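Local coordinates for cellulosome anchoring protein cohesin region (Clostridium thermocellum, PDB 4DH2) that binds a type I dockerin through its cohesin module and so probably anchors cellulosomal components to the cell surface, at residues I46-S57 with S87-Q98. Numbering follows the deposited sequence.
Sequences IQSFNLSLYYDS and SEIVFLFDDDKQ
Phe-49 pairs with Phe-93 through two backbone bonds. Leu-51 with Phe-91 and Leu-53 with Ile-89 repeat this, and the strand directions make an angle of 163°, so 48-54 and 88-94 run antiparallel.

Phe-91 O and Phe-93 O each take a side-chain donor besides the strand N-H. Asn-50 ND2 reaches Phe-91 O at 2.9 Å, on the opposite face of the carbonyl plane from Leu-51 N; Ser-48 OG donates to Phe-93 O at 2.8 Å within the carbonyl plane. Asn-50 ND2 also bonds Leu-64 O of the dockerin chain. Just before Ser-48, Gln-47, bent at chi2 (73°), brings NE2 2.8 Å from Asp-94 OD1, above the carboxylate plane; NE2 and Gln-98 N reach Asp-95 O from opposite faces of its plane. Asp-94 OD2 forms a salt bridge with Lys-25 of the dockerin.

Phe-93 CB lies over the Phe-49 ring, offset toward its rim; the two rings, centroids 5.5 Å apart, hardly overlap. Beyond the paired strands, Ser-87 CB stands over the Tyr-55 ring centre, 4.0 Å from its centroid (CH-pi).

Phe-49, Leu-51, Phe-91 and Phe-93 thus face the core, Phe-91 edge-to-face with Phe-110, while Ser-48 and Asn-50 pack on Ile-18 of the dockerin chain, characteristic of the cohesin beta-sandwich and its dockerin-binding sheet.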
loop_
_atom_site.group_PDB
_atom_site.type_symbol
_atom_site.label_atom_id
_atom_site.label_comp_id
_atom_site.label_asym_id
_atom_site.label_seq_id
_atom_site.Cartn_x
_atom_site.Cartn_y
_atom_site.Cartn_z
ATOM N N ILE A 46 -3.095 -10.837 8.678
ATOM C CA ILE A 46 -3.510 -9.857 7.685
ATOM C C ILE A 46 -3.801 -10.538 6.335
ATOM O O ILE A 46 -2.951 -11.239 5.769
ATOM C CB ILE A 46 -2.394 -8.834 7.454
ATOM C CG1 ILE A 46 -1.988 -8.174 8.784
ATOM C CG2 ILE A 46 -2.801 -7.747 6.436
ATOM C CD1 ILE A 46 -0.632 -7.492 8.727
ATOM N N GLN A 47 -4.998 -10.295 5.827
ATOM C CA GLN A 47 -5.402 -10.704 4.484
ATOM C C GLN A 47 -4.944 -9.721 3.422
ATOM O O GLN A 47 -4.479 -10.108 2.328
ATOM C CB GLN A 47 -6.929 -10.816 4.460
ATOM C CG GLN A 47 -7.567 -10.868 3.081
ATOM C CD GLN A 47 -7.327 -12.207 2.415
ATOM O OE1 GLN A 47 -7.574 -13.253 3.007
ATOM N NE2 GLN A 47 -6.802 -12.178 1.206
ATOM N N SER A 48 -5.065 -8.432 3.718
ATOM C CA SER A 48 -4.747 -7.438 2.717
ATOM C C SER A 48 -4.365 -6.113 3.380
ATOM O O SER A 48 -4.890 -5.773 4.451
ATOM C CB SER A 48 -5.943 -7.196 1.817
ATOM O OG SER A 48 -5.686 -6.170 0.860
ATOM N N PHE A 49 -3.490 -5.372 2.719
ATOM C CA PHE A 49 -3.230 -4.003 3.154
ATOM C C PHE A 49 -2.873 -3.138 1.997
ATOM O O PHE A 49 -2.399 -3.614 0.960
ATOM C CB PHE A 49 -2.152 -3.935 4.248
ATOM C CG PHE A 49 -0.730 -4.237 3.772
ATOM C CD1 PHE A 49 0.033 -3.282 3.120
ATOM C CD2 PHE A 49 -0.169 -5.477 4.015
ATOM C CE1 PHE A 49 1.325 -3.567 2.739
ATOM C CE2 PHE A 49 1.103 -5.770 3.632
ATOM C CZ PHE A 49 1.862 -4.813 2.984
ATOM N N ASN A 50 -3.113 -1.841 2.169
ATOM C CA ASN A 50 -2.838 -0.845 1.150
ATOM C C ASN A 50 -2.329 0.339 1.956
ATOM O O ASN A 50 -3.020 0.815 2.882
ATOM C CB ASN A 50 -4.158 -0.606 0.424
ATOM C CG ASN A 50 -4.110 0.395 -0.727
ATOM O OD1 ASN A 50 -5.138 1.006 -0.991
ATOM N ND2 ASN A 50 -2.983 0.542 -1.432
ATOM N N LEU A 51 -1.107 0.774 1.635
ATOM C CA LEU A 51 -0.381 1.753 2.451
ATOM C C LEU A 51 0.374 2.686 1.496
ATOM O O LEU A 51 0.919 2.198 0.495
ATOM C CB LEU A 51 0.610 0.975 3.340
ATOM C CG LEU A 51 1.594 1.700 4.241
ATOM C CD1 LEU A 51 0.844 2.613 5.133
ATOM C CD2 LEU A 51 2.299 0.652 5.054
ATOM N N SER A 52 0.395 3.991 1.789
ATOM C CA SER A 52 1.190 4.981 1.022
ATOM C C SER A 52 2.245 5.617 1.913
ATOM O O SER A 52 1.974 5.927 3.111
ATOM C CB SER A 52 0.295 6.146 0.533
ATOM O OG SER A 52 -0.607 5.704 -0.455
ATOM N N LEU A 53 3.399 5.875 1.310
ATOM C CA LEU A 53 4.465 6.667 1.925
ATOM C C LEU A 53 4.810 7.821 1.019
ATOM O O LEU A 53 4.684 7.717 -0.209
ATOM C CB LEU A 53 5.731 5.812 2.052
ATOM C CG LEU A 53 5.734 4.591 2.944
ATOM C CD1 LEU A 53 7.131 3.980 2.899
ATOM C CD2 LEU A 53 5.358 4.950 4.348
ATOM N N TYR A 54 5.298 8.914 1.605
ATOM C CA TYR A 54 5.779 10.024 0.814
ATOM C C TYR A 54 7.225 10.282 1.173
ATOM O O TYR A 54 7.628 10.056 2.315
ATOM C CB TYR A 54 5.014 11.273 1.140
ATOM C CG TYR A 54 3.581 11.195 0.738
ATOM C CD1 TYR A 54 3.198 11.500 -0.552
ATOM C CD2 TYR A 54 2.621 10.772 1.643
ATOM C CE1 TYR A 54 1.876 11.435 -0.933
ATOM C CE2 TYR A 54 1.295 10.715 1.276
ATOM C CZ TYR A 54 0.939 11.042 -0.018
ATOM O OH TYR A 54 -0.384 10.981 -0.401
ATOM N N TYR A 55 7.965 10.752 0.183
ATOM C CA TYR A 55 9.356 11.176 0.347
ATOM C C TYR A 55 9.574 12.524 -0.315
ATOM O O TYR A 55 8.766 12.972 -1.135
ATOM C CB TYR A 55 10.294 10.127 -0.262
ATOM C CG TYR A 55 10.079 9.861 -1.747
ATOM C CD1 TYR A 55 10.842 10.508 -2.692
ATOM C CD2 TYR A 55 9.101 8.960 -2.203
ATOM C CE1 TYR A 55 10.661 10.290 -4.035
ATOM C CE2 TYR A 55 8.907 8.738 -3.574
ATOM C CZ TYR A 55 9.686 9.419 -4.483
ATOM O OH TYR A 55 9.544 9.229 -5.848
ATOM N N ASP A 56 10.663 13.193 0.062
ATOM C CA ASP A 56 10.995 14.479 -0.523
ATOM C C ASP A 56 11.889 14.231 -1.723
ATOM O O ASP A 56 13.041 13.801 -1.589
ATOM C CB ASP A 56 11.700 15.358 0.502
ATOM C CG ASP A 56 12.090 16.705 -0.069
ATOM O OD1 ASP A 56 11.749 16.963 -1.249
ATOM O OD2 ASP A 56 12.757 17.489 0.643
ATOM N N SER A 57 11.343 14.464 -2.907
ATOM C CA SER A 57 12.059 14.172 -4.133
ATOM C C SER A 57 13.243 15.112 -4.308
ATOM O O SER A 57 14.106 14.871 -5.159
ATOM C CB SER A 57 11.125 14.250 -5.348
ATOM O OG SER A 57 10.710 15.585 -5.572
ATOM N N SER A 87 5.584 12.021 -5.503
ATOM C CA SER A 87 6.618 11.470 -4.628
ATOM C C SER A 87 5.989 10.553 -3.612
ATOM O O SER A 87 6.218 10.687 -2.413
ATOM C CB SER A 87 7.361 12.595 -3.907
ATOM O OG SER A 87 7.907 13.480 -4.865
ATOM N N GLU A 88 5.199 9.614 -4.120
ATOM C CA GLU A 88 4.437 8.710 -3.287
ATOM C C GLU A 88 4.752 7.268 -3.679
ATOM O O GLU A 88 4.839 6.934 -4.864
ATOM C CB GLU A 88 2.932 8.982 -3.473
ATOM C CG GLU A 88 2.048 8.190 -2.504
ATOM C CD GLU A 88 0.553 8.177 -2.873
ATOM O OE1 GLU A 88 0.205 8.302 -4.070
ATOM O OE2 GLU A 88 -0.272 7.992 -1.955
ATOM N N ILE A 89 4.931 6.412 -2.682
ATOM C CA ILE A 89 5.092 4.997 -2.931
ATOM C C ILE A 89 3.885 4.290 -2.343
ATOM O O ILE A 89 3.588 4.412 -1.137
ATOM C CB ILE A 89 6.324 4.430 -2.259
ATOM C CG1 ILE A 89 7.561 5.280 -2.553
ATOM C CG2 ILE A 89 6.511 2.984 -2.697
ATOM C CD1 ILE A 89 8.751 4.816 -1.786
ATOM N N VAL A 90 3.172 3.568 -3.191
ATOM C CA VAL A 90 1.945 2.890 -2.780
ATOM C C VAL A 90 2.188 1.383 -2.800
ATOM O O VAL A 90 2.782 0.844 -3.740
ATOM C CB VAL A 90 0.767 3.243 -3.702
ATOM C CG1 VAL A 90 -0.537 2.756 -3.108
ATOM C CG2 VAL A 90 0.704 4.750 -3.902
ATOM N N PHE A 91 1.752 0.716 -1.740
ATOM C CA PHE A 91 1.880 -0.728 -1.622
ATOM C C PHE A 91 0.491 -1.350 -1.589
ATOM O O PHE A 91 -0.433 -0.793 -1.005
ATOM C CB PHE A 91 2.561 -1.103 -0.310
ATOM C CG PHE A 91 3.932 -0.548 -0.158
ATOM C CD1 PHE A 91 5.024 -1.285 -0.576
ATOM C CD2 PHE A 91 4.137 0.686 0.408
ATOM C CE1 PHE A 91 6.313 -0.777 -0.437
ATOM C CE2 PHE A 91 5.426 1.189 0.555
ATOM C CZ PHE A 91 6.502 0.432 0.131
ATOM N N LEU A 92 0.361 -2.513 -2.219
ATOM C CA LEU A 92 -0.842 -3.311 -2.110
ATOM C C LEU A 92 -0.463 -4.771 -1.901
ATOM O O LEU A 92 0.279 -5.380 -2.708
ATOM C CB LEU A 92 -1.678 -3.156 -3.363
ATOM C CG LEU A 92 -2.982 -3.961 -3.319
ATOM C CD1 LEU A 92 -3.962 -3.389 -2.281
ATOM C CD2 LEU A 92 -3.593 -3.950 -4.704
ATOM N N PHE A 93 -1.000 -5.346 -0.832
ATOM C CA PHE A 93 -0.826 -6.759 -0.546
ATOM C C PHE A 93 -2.169 -7.422 -0.412
ATOM O O PHE A 93 -3.079 -6.854 0.184
ATOM C CB PHE A 93 -0.073 -6.936 0.770
ATOM C CG PHE A 93 -0.092 -8.342 1.265
ATOM C CD1 PHE A 93 0.841 -9.259 0.820
ATOM C CD2 PHE A 93 -1.075 -8.762 2.134
ATOM C CE1 PHE A 93 0.795 -10.587 1.241
ATOM C CE2 PHE A 93 -1.144 -10.089 2.560
ATOM C CZ PHE A 93 -0.197 -11.013 2.105
ATOM N N ASP A 94 -2.302 -8.627 -0.971
ATOM C CA ASP A 94 -3.472 -9.436 -0.758
ATOM C C ASP A 94 -3.046 -10.901 -0.884
ATOM O O ASP A 94 -2.343 -11.261 -1.819
ATOM C CB ASP A 94 -4.533 -9.142 -1.813
ATOM C CG ASP A 94 -5.719 -10.068 -1.736
ATOM O OD1 ASP A 94 -6.352 -10.125 -0.661
ATOM O OD2 ASP A 94 -6.035 -10.769 -2.755
ATOM N N ASP A 95 -3.462 -11.728 0.067
ATOM C CA ASP A 95 -3.338 -13.183 -0.059
ATOM C C ASP A 95 -4.266 -13.690 -1.167
ATOM O O ASP A 95 -5.418 -14.025 -0.953
ATOM C CB ASP A 95 -3.599 -13.825 1.282
ATOM C CG ASP A 95 -3.487 -15.339 1.227
ATOM O OD1 ASP A 95 -2.789 -15.811 0.319
ATOM O OD2 ASP A 95 -4.077 -16.023 2.092
ATOM N N ASP A 96 -3.700 -13.737 -2.369
ATOM C CA ASP A 96 -4.438 -13.803 -3.622
ATOM C C ASP A 96 -5.382 -14.987 -3.778
ATOM O O ASP A 96 -6.419 -14.862 -4.407
ATOM C CB ASP A 96 -3.402 -13.805 -4.743
ATOM C CG ASP A 96 -4.008 -13.726 -6.125
ATOM O OD1 ASP A 96 -4.774 -12.776 -6.426
ATOM O OD2 ASP A 96 -3.712 -14.648 -6.918
ATOM N N LYS A 97 -5.032 -16.115 -3.184
ATOM C CA LYS A 97 -5.829 -17.328 -3.361
ATOM C C LYS A 97 -7.012 -17.426 -2.413
ATOM O O LYS A 97 -7.906 -18.276 -2.608
ATOM C CB LYS A 97 -4.942 -18.550 -3.228
ATOM C CG LYS A 97 -3.904 -18.609 -4.323
ATOM C CD LYS A 97 -2.907 -19.729 -4.101
ATOM C CE LYS A 97 -1.919 -19.797 -5.254
ATOM N NZ LYS A 97 -2.627 -19.857 -6.565
ATOM N N GLN A 98 -7.053 -16.546 -1.407
ATOM C CA GLN A 98 -8.249 -16.387 -0.600
ATOM C C GLN A 98 -8.692 -17.596 0.185
ATOM O O GLN A 98 -9.889 -17.763 0.396
ATOM C CB GLN A 98 -9.424 -15.937 -1.452
ATOM C CG GLN A 98 -9.135 -14.694 -2.280
ATOM C CD GLN A 98 -8.868 -13.469 -1.421
ATOM O OE1 GLN A 98 -9.336 -13.372 -0.283
ATOM N NE2 GLN A 98 -8.107 -12.521 -1.968
HETATM O O HOH W 1 -6.674 -15.691 2.206
HETATM O O HOH W 2 -2.561 8.761 -0.465
HETATM O O HOH W 3 8.751 15.745 -3.106
HETATM O O HOH W 4 9.279 11.656 -7.226
#